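Local structure of multicopper oxidase (Arthrobacter sp. FB24, 3GDC) at residues Pro64-Trp69 against His129-His134; His88-His93 against Phe117-Asp122; Tyr172-Asp175 against Asn180-Tyr183; Glu214-Asn219 against Thr273-Leu278. The protein probably oxidises phenolic substrates at one copper and passes the electrons to a trinuclear copper cluster that reduces dioxygen to water, as laccases do. All blocks are in the same frame, centred on the assembly; numbering follows the deposited sequence.

Contact 1. Residues Pro64-Trp69 against His129-His134; sequences PGPTLW and HLYHCH. With CU (copper (II) ion), chain E; CU (copper (II) ion), chain O; CU (copper (II) ion), chain D.
Y131 drives its hydroxyl into the loop at G65-P66, a worked example of one aromatic side chain fastening a strand to a distant loop. The tight end is the phenol: OH donates to P66 O at 2.7 Å, in the carbonyl plane and on a lone pair, with a C=O...O angle of 127°. P66 O also lies at the ring edge, while the proline ring crosses the tyrosine at about a right angle and brings CD to 3.3 Å from the OH. Packing slackens toward L68, whose CG stands obliquely 4.0 Å from Y131 CE2; this looser flank is apolar and still buried. In Y131, CG lies between the backbone N and the carbonyl carbon (chi1 63°), which carries the ring across to the loop. Replacing Y131 with alanine would probably open a gap beside L68 and leave P66 O without this donor. Beyond the tyrosine the chain binds copper, from the strand's end into the loop. H132 NE2 lies 2.1 Å from one copper, C133 SG 2.2 Å from a second and H134 NE2 1.9 Å from a third. This is the His-Cys-His motif of multicopper oxidases, where cysteine links the mononuclear copper to the trinuclear cluster.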
loop_
_atom_site.group_PDB
_atom_site.type_symbol
_atom_site.label_atom_id
_atom_site.label_comp_id
_atom_site.label_asym_id
_atom_site.label_seq_id
_atom_site.Cartn_x
_atom_site.Cartn_y
_atom_site.Cartn_z
ATOM N N PRO A 64 20.177 7.998 9.745
ATOM C CA PRO A 64 20.417 8.003 8.296
ATOM C C PRO A 64 21.631 8.864 7.947
ATOM O O PRO A 64 22.058 9.692 8.769
ATOM C CB PRO A 64 19.145 8.662 7.726
ATOM C CG PRO A 64 18.626 9.520 8.883
ATOM C CD PRO A 64 18.903 8.658 10.083
ATOM N N GLY A 65 22.136 8.687 6.726
ATOM C CA GLY A 65 23.219 9.501 6.179
ATOM C C GLY A 65 22.789 10.945 5.958
ATOM O O GLY A 65 21.660 11.324 6.278
ATOM N N PRO A 66 23.710 11.786 5.464
ATOM C CA PRO A 66 23.393 13.189 5.196
ATOM C C PRO A 66 22.115 13.351 4.375
ATOM O O PRO A 66 21.878 12.591 3.424
ATOM C CB PRO A 66 24.599 13.670 4.382
ATOM C CG PRO A 66 25.718 12.796 4.837
ATOM C CD PRO A 66 25.120 11.460 5.172
ATOM N N THR A 67 21.294 14.329 4.738
ATOM C CA THR A 67 20.163 14.678 3.901
ATOM C C THR A 67 20.661 15.707 2.888
ATOM O O THR A 67 20.925 16.856 3.246
ATOM C CB THR A 67 19.000 15.248 4.726
ATOM O OG1 THR A 67 18.618 14.275 5.717
ATOM C CG2 THR A 67 17.815 15.543 3.823
ATOM N N LEU A 68 20.825 15.279 1.641
ATOM C CA LEU A 68 21.329 16.174 0.596
ATOM C C LEU A 68 20.198 17.047 0.075
ATOM O O LEU A 68 19.085 16.562 -0.161
ATOM C CB LEU A 68 21.985 15.370 -0.541
ATOM C CG LEU A 68 23.006 14.292 -0.152
ATOM C CD1 LEU A 68 23.535 13.632 -1.412
ATOM C CD2 LEU A 68 24.167 14.803 0.705
ATOM N N TRP A 69 20.474 18.340 -0.085
ATOM C CA TRP A 69 19.476 19.295 -0.561
ATOM C C TRP A 69 20.019 20.020 -1.795
ATOM O O TRP A 69 21.148 20.498 -1.786
ATOM C CB TRP A 69 19.154 20.310 0.543
ATOM C CG TRP A 69 18.045 21.265 0.192
ATOM C CD1 TRP A 69 16.721 21.144 0.524
ATOM C CD2 TRP A 69 18.153 22.465 -0.587
ATOM N NE1 TRP A 69 16.003 22.208 0.017
ATOM C CE2 TRP A 69 16.859 23.029 -0.674
ATOM C CE3 TRP A 69 19.225 23.129 -1.208
ATOM C CZ2 TRP A 69 16.604 24.224 -1.364
ATOM C CZ3 TRP A 69 18.969 24.313 -1.898
ATOM C CH2 TRP A 69 17.669 24.847 -1.969
ATOM N N HIS A 129 13.529 12.527 -2.652
ATOM C CA HIS A 129 14.175 11.305 -3.098
ATOM C C HIS A 129 15.074 10.751 -1.989
ATOM O O HIS A 129 14.985 11.175 -0.828
ATOM C CB HIS A 129 14.963 11.557 -4.400
ATOM C CG HIS A 129 14.190 12.306 -5.444
ATOM N ND1 HIS A 129 13.040 11.807 -6.025
ATOM C CD2 HIS A 129 14.409 13.515 -6.024
ATOM C CE1 HIS A 129 12.581 12.680 -6.906
ATOM N NE2 HIS A 129 13.393 13.725 -6.923
ATOM N N LEU A 130 15.923 9.796 -2.351
ATOM C CA LEU A 130 16.782 9.104 -1.405
ATOM C C LEU A 130 17.953 8.491 -2.152
ATOM O O LEU A 130 17.978 8.475 -3.393
ATOM C CB LEU A 130 15.997 8.020 -0.633
ATOM C CG LEU A 130 15.448 6.791 -1.384
ATOM C CD1 LEU A 130 15.376 5.558 -0.430
ATOM C CD2 LEU A 130 14.108 7.041 -2.015
ATOM N N TYR A 131 18.930 8.015 -1.392
ATOM C CA TYR A 131 20.062 7.283 -1.935
ATOM C C TYR A 131 20.389 6.152 -0.963
ATOM O O TYR A 131 20.060 6.226 0.241
ATOM C CB TYR A 131 21.273 8.216 -2.161
ATOM C CG TYR A 131 21.827 8.840 -0.895
ATOM C CD1 TYR A 131 22.822 8.190 -0.153
ATOM C CD2 TYR A 131 21.338 10.062 -0.425
ATOM C CE1 TYR A 131 23.333 8.752 1.027
ATOM C CE2 TYR A 131 21.831 10.634 0.769
ATOM C CZ TYR A 131 22.831 9.969 1.478
ATOM O OH TYR A 131 23.321 10.501 2.639
ATOM N N HIS A 132 20.996 5.086 -1.473
ATOM C CA HIS A 132 21.428 3.981 -0.620
ATOM C C HIS A 132 22.448 3.121 -1.328
ATOM O O HIS A 132 22.637 3.242 -2.543
ATOM C CB HIS A 132 20.225 3.134 -0.150
ATOM C CG HIS A 132 19.412 2.553 -1.265
ATOM N ND1 HIS A 132 19.789 1.419 -1.951
ATOM C CD2 HIS A 132 18.237 2.949 -1.807
ATOM C CE1 HIS A 132 18.887 1.146 -2.877
ATOM N NE2 HIS A 132 17.931 2.057 -2.806
ATOM N N CYS A 133 23.126 2.260 -0.582
ATOM C CA CYS A 133 24.108 1.382 -1.194
ATOM C C CYS A 133 23.418 0.327 -2.058
ATOM O O CYS A 133 22.307 -0.120 -1.743
ATOM C CB CYS A 133 24.981 0.717 -0.124
ATOM S SG CYS A 133 26.206 -0.406 -0.821
ATOM N N HIS A 134 24.067 -0.070 -3.151
ATOM C CA HIS A 134 23.478 -1.094 -4.015
ATOM C C HIS A 134 24.384 -2.325 -4.212
ATOM O O HIS A 134 24.230 -3.081 -5.175
ATOM C CB HIS A 134 23.040 -0.480 -5.351
ATOM C CG HIS A 134 21.868 -1.171 -5.972
ATOM N ND1 HIS A 134 21.942 -2.459 -6.457
ATOM C CD2 HIS A 134 20.595 -0.760 -6.187
ATOM C CE1 HIS A 134 20.766 -2.812 -6.945
ATOM N NE2 HIS A 134 19.931 -1.799 -6.788
HETATM CU CU CU E . 16.102 2.216 -3.784
HETATM CU CU CU O . 18.164 -1.552 -7.515
HETATM CU CU CU D . 27.337 -1.388 0.767
#

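Contact 2. Residues His88-His93 against Phe117-Asp122. With CU (copper (II) ion), chain D; CU (copper (II) ion), chain E.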
loop_
_atom_site.group_PDB
_atom_site.type_symbol
_atom_site.label_atom_id
_atom_site.label_comp_id
_atom_site.label_asym_id
_atom_site.label_seq_id
_atom_site.Cartn_x
_atom_site.Cartn_y
_atom_site.Cartn_z
ATOM N N HIS A 88 31.261 -0.981 -1.407
ATOM C CA HIS A 88 29.998 -0.259 -1.285
ATOM C C HIS A 88 29.788 0.598 -2.530
ATOM O O HIS A 88 30.715 0.800 -3.340
ATOM C CB HIS A 88 30.002 0.659 -0.039
ATOM C CG HIS A 88 30.089 -0.066 1.271
ATOM N ND1 HIS A 88 29.114 -0.940 1.707
ATOM C CD2 HIS A 88 31.032 -0.037 2.247
ATOM C CE1 HIS A 88 29.467 -1.436 2.882
ATOM N NE2 HIS A 88 30.620 -0.894 3.237
ATOM N N THR A 89 28.573 1.112 -2.687
ATOM C CA THR A 89 28.283 2.085 -3.730
ATOM C C THR A 89 27.348 3.163 -3.156
ATOM O O THR A 89 26.943 3.100 -1.976
ATOM C CB THR A 89 27.585 1.434 -4.971
ATOM O OG1 THR A 89 26.243 1.088 -4.637
ATOM C CG2 THR A 89 28.319 0.189 -5.473
ATOM N N ILE A 90 27.013 4.148 -3.978
ATOM C CA ILE A 90 25.835 4.968 -3.720
ATOM C C ILE A 90 24.951 4.915 -4.948
ATOM O O ILE A 90 25.355 5.320 -6.055
ATOM C CB ILE A 90 26.132 6.457 -3.399
ATOM C CG1 ILE A 90 27.221 6.615 -2.329
ATOM C CG2 ILE A 90 24.826 7.177 -2.992
ATOM C CD1 ILE A 90 27.603 8.085 -2.036
ATOM N N HIS A 91 23.739 4.413 -4.741
ATOM C CA HIS A 91 22.715 4.436 -5.750
ATOM C C HIS A 91 21.688 5.517 -5.411
ATOM O O HIS A 91 21.045 5.476 -4.352
ATOM C CB HIS A 91 22.032 3.072 -5.845
ATOM C CG HIS A 91 20.812 3.095 -6.693
ATOM N ND1 HIS A 91 20.858 3.333 -8.050
ATOM C CD2 HIS A 91 19.504 2.968 -6.375
ATOM C CE1 HIS A 91 19.633 3.322 -8.537
ATOM N NE2 HIS A 91 18.791 3.110 -7.540
ATOM N N PHE A 92 21.532 6.486 -6.302
ATOM C CA PHE A 92 20.574 7.560 -6.086
ATOM C C PHE A 92 19.226 7.259 -6.735
ATOM O O PHE A 92 19.167 6.669 -7.816
ATOM C CB PHE A 92 21.113 8.884 -6.650
ATOM C CG PHE A 92 22.085 9.567 -5.749
ATOM C CD1 PHE A 92 21.659 10.581 -4.887
ATOM C CD2 PHE A 92 23.428 9.202 -5.751
ATOM C CE1 PHE A 92 22.561 11.224 -4.043
ATOM C CE2 PHE A 92 24.339 9.843 -4.898
ATOM C CZ PHE A 92 23.897 10.847 -4.047
ATOM N N HIS A 93 18.151 7.674 -6.074
ATOM C CA HIS A 93 16.840 7.733 -6.700
ATOM C C HIS A 93 16.759 9.106 -7.342
ATOM O O HIS A 93 16.755 10.124 -6.660
ATOM C CB HIS A 93 15.719 7.532 -5.671
ATOM C CG HIS A 93 15.507 6.105 -5.275
ATOM N ND1 HIS A 93 14.287 5.477 -5.404
ATOM C CD2 HIS A 93 16.356 5.179 -4.767
ATOM C CE1 HIS A 93 14.386 4.233 -4.972
ATOM N NE2 HIS A 93 15.634 4.023 -4.587
ATOM N N PHE A 117 35.090 7.534 -5.789
ATOM C CA PHE A 117 34.399 7.770 -7.044
ATOM C C PHE A 117 33.517 8.990 -6.897
ATOM O O PHE A 117 32.869 9.170 -5.867
ATOM C CB PHE A 117 33.542 6.559 -7.440
ATOM C CG PHE A 117 32.883 6.693 -8.782
ATOM C CD1 PHE A 117 33.594 6.413 -9.949
ATOM C CD2 PHE A 117 31.558 7.103 -8.889
ATOM C CE1 PHE A 117 32.995 6.537 -11.198
ATOM C CE2 PHE A 117 30.943 7.232 -10.141
ATOM C CZ PHE A 117 31.661 6.946 -11.300
ATOM N N THR A 118 33.506 9.828 -7.925
ATOM C CA THR A 118 32.609 10.978 -7.956
ATOM C C THR A 118 31.364 10.699 -8.805
ATOM O O THR A 118 31.447 10.540 -10.028
ATOM C CB THR A 118 33.332 12.256 -8.434
ATOM O OG1 THR A 118 34.453 12.512 -7.584
ATOM C CG2 THR A 118 32.386 13.463 -8.401
ATOM N N TYR A 119 30.211 10.647 -8.139
ATOM C CA TYR A 119 28.917 10.575 -8.813
ATOM C C TYR A 119 28.552 11.968 -9.280
ATOM O O TYR A 119 28.646 12.920 -8.510
ATOM C CB TYR A 119 27.827 10.017 -7.881
ATOM C CG TYR A 119 28.109 8.606 -7.439
ATOM C CD1 TYR A 119 27.746 7.520 -8.243
ATOM C CD2 TYR A 119 28.740 8.351 -6.218
ATOM C CE1 TYR A 119 28.021 6.214 -7.845
ATOM C CE2 TYR A 119 29.012 7.057 -5.806
ATOM C CZ TYR A 119 28.644 5.993 -6.625
ATOM O OH TYR A 119 28.913 4.706 -6.230
ATOM N N GLU A 120 28.146 12.072 -10.542
ATOM C CA GLU A 120 27.759 13.338 -11.161
ATOM C C GLU A 120 26.438 13.194 -11.903
ATOM O O GLU A 120 26.250 12.247 -12.664
ATOM C CB GLU A 120 28.843 13.802 -12.147
ATOM C CG GLU A 120 30.261 13.783 -11.580
ATOM C CD GLU A 120 31.300 14.336 -12.547
ATOM O OE1 GLU A 120 30.912 14.937 -13.580
ATOM O OE2 GLU A 120 32.512 14.180 -12.260
ATOM N N PHE A 121 25.529 14.134 -11.663
ATOM C CA PHE A 121 24.244 14.206 -12.345
ATOM C C PHE A 121 23.597 15.553 -12.053
ATOM O O PHE A 121 24.076 16.321 -11.220
ATOM C CB PHE A 121 23.306 13.046 -11.937
ATOM C CG PHE A 121 23.343 12.720 -10.466
ATOM C CD1 PHE A 121 22.681 13.522 -9.539
ATOM C CD2 PHE A 121 24.039 11.615 -10.014
ATOM C CE1 PHE A 121 22.717 13.215 -8.175
ATOM C CE2 PHE A 121 24.090 11.311 -8.650
ATOM C CZ PHE A 121 23.426 12.120 -7.738
ATOM N N ASP A 122 22.506 15.842 -12.749
ATOM C CA ASP A 122 21.743 17.046 -12.479
ATOM C C ASP A 122 20.656 16.753 -11.445
ATOM O O ASP A 122 20.231 15.610 -11.306
ATOM C CB ASP A 122 21.150 17.602 -13.765
ATOM C CG ASP A 122 22.220 18.163 -14.703
ATOM O OD1 ASP A 122 23.272 18.619 -14.207
ATOM O OD2 ASP A 122 22.004 18.150 -15.932
HETATM CU CU CU D . 27.337 -1.388 0.767
HETATM CU CU CU E . 16.102 2.216 -3.784
#
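F121 presents the edge of its ring to the face of F92: F121 CZ stands over the centre of the F92 ring, 3.5 Å from F92 CG, and F92 CE2 lies in the plane of the F121 ring at its rim. The pair is T-shaped, with centroids 4.8 Å apart and planes at 62°. F121 CG lies between its backbone N and carbonyl carbon (chi1 41°), which turns the ring edge onto F92. Y119 is sandwiched differently. I90 O sits over one face, 3.3 Å from Y119 CE1, and CD2 of F117, from its own strand, lies over the opposite face. At the far end of the phenol, I90 N donates to Y119 OH over 3.0 Å, nearly straight at 172°, while I90 CB packs against Y119 CE2 at 3.8 Å. A phenylalanine in place of Y119 would probably keep much of this packing but leave the N-H of I90 without its acceptor. This is a cupredoxin-type domain, and here the apolar side chains of 88-93 pack on strand 116-122 while H88, H91 and H93 bind copper. H93 NE2 lies 2.0 Å from an ion shared with H132 and with H271 of the second subunit; H91 binds a different copper, with H222 of that subunit. H88 ND1 is 2.1 Å from the mononuclear copper that C133 and H141 also hold. T89 OG1 is hydrogen-bonded to G102 O and H134 N.

Contact 3. Residues Tyr172-Asp175 against Asn180-Tyr183. With CA (calcium ion), chain H.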
loop_
_atom_site.group_PDB
_atom_site.type_symbol
_atom_site.label_atom_id
_atom_site.label_comp_id
_atom_site.label_asym_id
_atom_site.label_seq_id
_atom_site.Cartn_x
_atom_site.Cartn_y
_atom_site.Cartn_z
ATOM N N TYR A 172 16.121 -1.923 12.633
ATOM C CA TYR A 172 17.406 -2.470 13.030
ATOM C C TYR A 172 17.282 -3.959 13.265
ATOM O O TYR A 172 16.510 -4.396 14.119
ATOM C CB TYR A 172 17.940 -1.786 14.290
ATOM C CG TYR A 172 18.291 -0.331 14.064
ATOM C CD1 TYR A 172 19.423 0.022 13.321
ATOM C CD2 TYR A 172 17.477 0.683 14.559
ATOM C CE1 TYR A 172 19.746 1.354 13.093
ATOM C CE2 TYR A 172 17.788 2.028 14.339
ATOM C CZ TYR A 172 18.932 2.346 13.599
ATOM O OH TYR A 172 19.258 3.651 13.352
ATOM N N ASN A 173 18.026 -4.709 12.459
ATOM C CA ASN A 173 18.139 -6.152 12.572
ATOM C C ASN A 173 19.395 -6.449 13.387
ATOM O O ASN A 173 20.521 -6.399 12.872
ATOM C CB ASN A 173 18.207 -6.772 11.171
ATOM C CG ASN A 173 18.288 -8.293 11.194
ATOM O OD1 ASN A 173 18.368 -8.915 12.261
ATOM N ND2 ASN A 173 18.263 -8.898 10.013
ATOM N N THR A 174 19.198 -6.725 14.671
ATOM C CA THR A 174 20.317 -6.846 15.603
ATOM C C THR A 174 20.800 -8.289 15.824
ATOM O O THR A 174 21.946 -8.494 16.216
ATOM C CB THR A 174 19.985 -6.202 16.963
ATOM O OG1 THR A 174 18.898 -6.910 17.565
ATOM C CG2 THR A 174 19.576 -4.736 16.787
ATOM N N ASP A 175 19.942 -9.278 15.581
ATOM C CA ASP A 175 20.273 -10.665 15.940
ATOM C C ASP A 175 20.309 -11.633 14.755
ATOM O O ASP A 175 20.263 -12.852 14.938
ATOM C CB ASP A 175 19.332 -11.187 17.049
ATOM C CG ASP A 175 17.858 -11.240 16.621
ATOM O OD1 ASP A 175 17.556 -11.348 15.408
ATOM O OD2 ASP A 175 16.985 -11.189 17.523
ATOM N N ASN A 180 13.352 -7.566 11.982
ATOM C CA ASN A 180 13.843 -6.417 12.734
ATOM C C ASN A 180 13.519 -6.550 14.209
ATOM O O ASN A 180 12.481 -7.109 14.567
ATOM C CB ASN A 180 13.213 -5.143 12.195
ATOM C CG ASN A 180 13.671 -4.831 10.783
ATOM O OD1 ASN A 180 12.857 -4.688 9.867
ATOM N ND2 ASN A 180 14.981 -4.750 10.600
ATOM N N GLU A 181 14.390 -6.007 15.049
ATOM C CA GLU A 181 14.203 -6.018 16.507
ATOM C C GLU A 181 13.808 -4.640 17.032
ATOM O O GLU A 181 13.115 -4.522 18.061
ATOM C CB GLU A 181 15.476 -6.516 17.196
ATOM C CG GLU A 181 15.676 -8.037 17.132
ATOM C CD GLU A 181 15.872 -8.570 15.727
ATOM O OE1 GLU A 181 16.862 -8.178 15.072
ATOM O OE2 GLU A 181 15.051 -9.404 15.268
ATOM N N PHE A 182 14.244 -3.595 16.322
ATOM C CA PHE A 182 13.863 -2.220 16.652
ATOM C C PHE A 182 13.519 -1.406 15.406
ATOM O O PHE A 182 13.878 -1.775 14.281
ATOM C CB PHE A 182 14.975 -1.505 17.425
ATOM C CG PHE A 182 15.342 -2.186 18.718
ATOM C CD1 PHE A 182 14.587 -1.967 19.868
ATOM C CD2 PHE A 182 16.410 -3.068 18.768
ATOM C CE1 PHE A 182 14.911 -2.620 21.066
ATOM C CE2 PHE A 182 16.739 -3.726 19.964
ATOM C CZ PHE A 182 15.986 -3.492 21.107
ATOM N N TYR A 183 12.823 -0.300 15.632
ATOM C CA TYR A 183 12.379 0.604 14.557
ATOM C C TYR A 183 12.616 2.027 14.998
ATOM O O TYR A 183 12.642 2.318 16.194
ATOM C CB TYR A 183 10.893 0.390 14.251
ATOM C CG TYR A 183 10.571 -1.017 13.792
ATOM C CD1 TYR A 183 10.491 -1.323 12.440
ATOM C CD2 TYR A 183 10.367 -2.054 14.719
ATOM C CE1 TYR A 183 10.198 -2.620 12.004
ATOM C CE2 TYR A 183 10.086 -3.351 14.299
ATOM C CZ TYR A 183 10.003 -3.629 12.938
ATOM O OH TYR A 183 9.708 -4.904 12.515
HETATM CA CA CA H . 16.655 -10.140 13.460
#
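E181 folds its side chain over T174 and D175, with CG 3.4 Å from T174 OG1 and the chain bent at chi2 (64°), which turns the carboxylate back onto the calcium ion. Both oxygens bind the metal, OE1 and OE2 each at 2.5 Å. N173 OD1 joins them at 2.4 Å and D175 OD1 at 2.5 Å, while G176 O and two oxygens of D179 complete the site. The carboxylates of D175 and E181 lie close, their planes 38° apart, a proximity that the shared cation would be expected to make tolerable. Here is a neat case of a ligand doing two jobs: E181 OE1 also accepts the backbone N of T174 at 2.8 Å, nearly along its C-O axis, which ties the loop to the glutamate. In the second shell, N173 ND2 is hydrogen-bonded to G177 O. Next to the calcium loop the backbones form a classic beta bulge, in which E181 N (2.8 Å) and F182 N (3.3 Å) both donate to Y172 O, while Y172 N donates to F182 O. The bulge joins the end of strand 163-172 to strand 182-185, an outermost strand, within this chain, of the six-stranded sheet, and Y172 and F182 both rest on I48 of strand 33-49.

Contact 4. Residues Glu214-Asn219 against Thr273-Leu278; sequences EYDPIN and TEFAEL
F275 carries this contact from the helix side, its ring meeting I218 O and N219 OD1 at the edge and D216 obliquely, all in segment 214-219. The first kind of interaction is polar at the aromatic edge: I218 O lies in the ring plane 3.3 Å from F275 CE2, and N219 OD1, also near the plane, is 3.6 Å from CD2. The N219 amide is turned almost perpendicular to the ring, at 84°. These oxygens probably gain from the slightly positive ring hydrogens. F275 CG lies anti to the carbonyl carbon (chi1 -58°), which directs the ring at I218 and N219. The second kind is van der Waals contact: D216 comes from the opposite direction and sets CG 3.6 Å from F275 CZ. Hydrogen bonds form a third group and hold the polar ends near the ring: D216 OD2 pairs with Y183 OH, N219 ND2 with N211 OD1, and N219 OD1 weakly with W280 NE1. Y183 of strand 182-185 stacks on F275, and T273 OG1 is hydrogen-bonded to E214 of the third subunit. The ring thus reaches from the short helix 273-276, which follows strand 264-269, to strand 218-223, that strand's neighbour in the five-stranded sheet.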
loop_
_atom_site.group_PDB
_atom_site.type_symbol
_atom_site.label_atom_id
_atom_site.label_comp_id
_atom_site.label_asym_id
_atom_site.label_seq_id
_atom_site.Cartn_x
_atom_site.Cartn_y
_atom_site.Cartn_z
ATOM N N GLU A 214 13.839 -2.214 5.843
ATOM C CA GLU A 214 14.126 -3.478 5.191
ATOM C C GLU A 214 13.347 -4.603 5.889
ATOM O O GLU A 214 12.901 -4.442 7.042
ATOM C CB GLU A 214 15.643 -3.743 5.218
ATOM C CG GLU A 214 16.102 -4.992 4.457
ATOM C CD GLU A 214 15.599 -4.998 3.020
ATOM O OE1 GLU A 214 16.247 -4.336 2.180
ATOM O OE2 GLU A 214 14.544 -5.630 2.750
ATOM N N TYR A 215 13.155 -5.710 5.163
ATOM C CA TYR A 215 12.546 -6.959 5.673
ATOM C C TYR A 215 11.012 -6.906 5.743
ATOM O O TYR A 215 10.329 -7.735 5.126
ATOM C CB TYR A 215 13.191 -7.410 7.003
ATOM C CG TYR A 215 14.707 -7.534 6.936
ATOM C CD1 TYR A 215 15.312 -8.528 6.169
ATOM C CD2 TYR A 215 15.531 -6.656 7.645
ATOM C CE1 TYR A 215 16.696 -8.634 6.095
ATOM C CE2 TYR A 215 16.923 -6.755 7.574
ATOM C CZ TYR A 215 17.494 -7.749 6.804
ATOM O OH TYR A 215 18.868 -7.859 6.732
ATOM N N ASP A 216 10.473 -5.939 6.481
ATOM C CA ASP A 216 9.025 -5.723 6.539
ATOM C C ASP A 216 8.546 -5.034 5.257
ATOM O O ASP A 216 9.144 -4.047 4.832
ATOM C CB ASP A 216 8.666 -4.873 7.757
ATOM C CG ASP A 216 8.984 -5.568 9.074
ATOM O OD1 ASP A 216 8.290 -6.558 9.407
ATOM O OD2 ASP A 216 9.909 -5.114 9.779
ATOM N N PRO A 217 7.465 -5.544 4.636
ATOM C CA PRO A 217 7.079 -5.021 3.318
ATOM C C PRO A 217 6.483 -3.605 3.297
ATOM O O PRO A 217 6.523 -2.949 2.258
ATOM C CB PRO A 217 6.046 -6.042 2.820
ATOM C CG PRO A 217 5.471 -6.640 4.069
ATOM C CD PRO A 217 6.570 -6.630 5.093
ATOM N N ILE A 218 5.926 -3.136 4.415
ATOM C CA ILE A 218 5.281 -1.822 4.410
ATOM C C ILE A 218 5.434 -1.104 5.746
ATOM O O ILE A 218 5.471 -1.731 6.813
ATOM C CB ILE A 218 3.786 -1.903 3.949
ATOM C CG1 ILE A 218 3.227 -0.516 3.590
ATOM C CG2 ILE A 218 2.917 -2.603 5.000
ATOM C CD1 ILE A 218 2.111 -0.532 2.544
ATOM N N ASN A 219 5.555 0.216 5.665
ATOM C CA ASN A 219 5.613 1.054 6.853
ATOM C C ASN A 219 4.448 2.025 6.786
ATOM O O ASN A 219 3.825 2.180 5.734
ATOM C CB ASN A 219 6.956 1.792 6.943
ATOM C CG ASN A 219 7.390 2.058 8.382
ATOM O OD1 ASN A 219 6.559 2.123 9.304
ATOM N ND2 ASN A 219 8.702 2.211 8.581
ATOM N N THR A 273 1.210 -1.437 14.818
ATOM C CA THR A 273 1.443 -1.404 16.267
ATOM C C THR A 273 2.753 -2.066 16.721
ATOM O O THR A 273 3.426 -1.552 17.607
ATOM C CB THR A 273 0.222 -1.973 17.049
ATOM O OG1 THR A 273 0.212 -3.405 16.970
ATOM C CG2 THR A 273 -1.066 -1.428 16.465
ATOM N N GLU A 274 3.110 -3.185 16.093
ATOM C CA GLU A 274 4.384 -3.868 16.305
ATOM C C GLU A 274 5.585 -2.909 16.198
ATOM O O GLU A 274 6.516 -2.966 17.013
ATOM C CB GLU A 274 4.519 -4.983 15.266
ATOM C CG GLU A 274 5.801 -5.804 15.321
ATOM C CD GLU A 274 5.984 -6.717 14.104
ATOM O OE1 GLU A 274 6.991 -7.465 14.082
ATOM O OE2 GLU A 274 5.132 -6.706 13.180
ATOM N N PHE A 275 5.562 -2.043 15.181
ATOM C CA PHE A 275 6.687 -1.145 14.925
ATOM C C PHE A 275 6.727 -0.032 15.954
ATOM O O PHE A 275 7.800 0.367 16.409
ATOM C CB PHE A 275 6.600 -0.496 13.535
ATOM C CG PHE A 275 6.556 -1.472 12.382
ATOM C CD1 PHE A 275 6.837 -2.822 12.555
ATOM C CD2 PHE A 275 6.272 -1.006 11.094
ATOM C CE1 PHE A 275 6.790 -3.703 11.478
ATOM C CE2 PHE A 275 6.217 -1.880 10.011
ATOM C CZ PHE A 275 6.474 -3.229 10.201
ATOM N N ALA A 276 5.547 0.498 16.263
ATOM C CA ALA A 276 5.391 1.565 17.250
ATOM C C ALA A 276 5.969 1.163 18.602
ATOM O O ALA A 276 6.731 1.924 19.215
ATOM C CB ALA A 276 3.920 1.962 17.380
ATOM N N GLU A 277 5.628 -0.046 19.043
ATOM C CA GLU A 277 6.012 -0.531 20.362
ATOM C C GLU A 277 7.483 -0.935 20.435
ATOM O O GLU A 277 8.026 -1.163 21.522
ATOM C CB GLU A 277 5.068 -1.661 20.812
ATOM C CG GLU A 277 3.636 -1.156 21.028
ATOM C CD GLU A 277 2.835 -1.989 22.020
ATOM O OE1 GLU A 277 2.084 -1.383 22.824
ATOM O OE2 GLU A 277 2.954 -3.237 21.989
ATOM N N LEU A 278 8.136 -0.974 19.269
ATOM C CA LEU A 278 9.556 -1.285 19.187
ATOM C C LEU A 278 10.410 -0.092 18.699
ATOM O O LEU A 278 11.543 -0.268 18.273
ATOM C CB LEU A 278 9.791 -2.543 18.354
ATOM C CG LEU A 278 9.273 -3.854 18.968
ATOM C CD1 LEU A 278 9.392 -5.009 17.984
ATOM C CD2 LEU A 278 10.001 -4.144 20.267
#

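In the fold
Contacts 1 and 2 form one copper-binding unit, with centres 10 Å apart: H132 O accepts H91 N at 2.7 Å, L130 O accepts H93 N at 2.8 Å, and contact 2 is nested within the loop that contact 1 closes. Together they hold the mononuclear copper and supply one half of the trinuclear cluster, which histidines of the second subunit complete. Contacts 3 and 4, also 10 Å apart, lie in the later part of the chain and meet through Y183, whose N is 2.9 Å from L278 O. Contact 3 is far from contact 2, their centres about 28 Å apart, but nearer contact 1, with centres about 20 Å and nearest atoms about 6 Å apart and no touch.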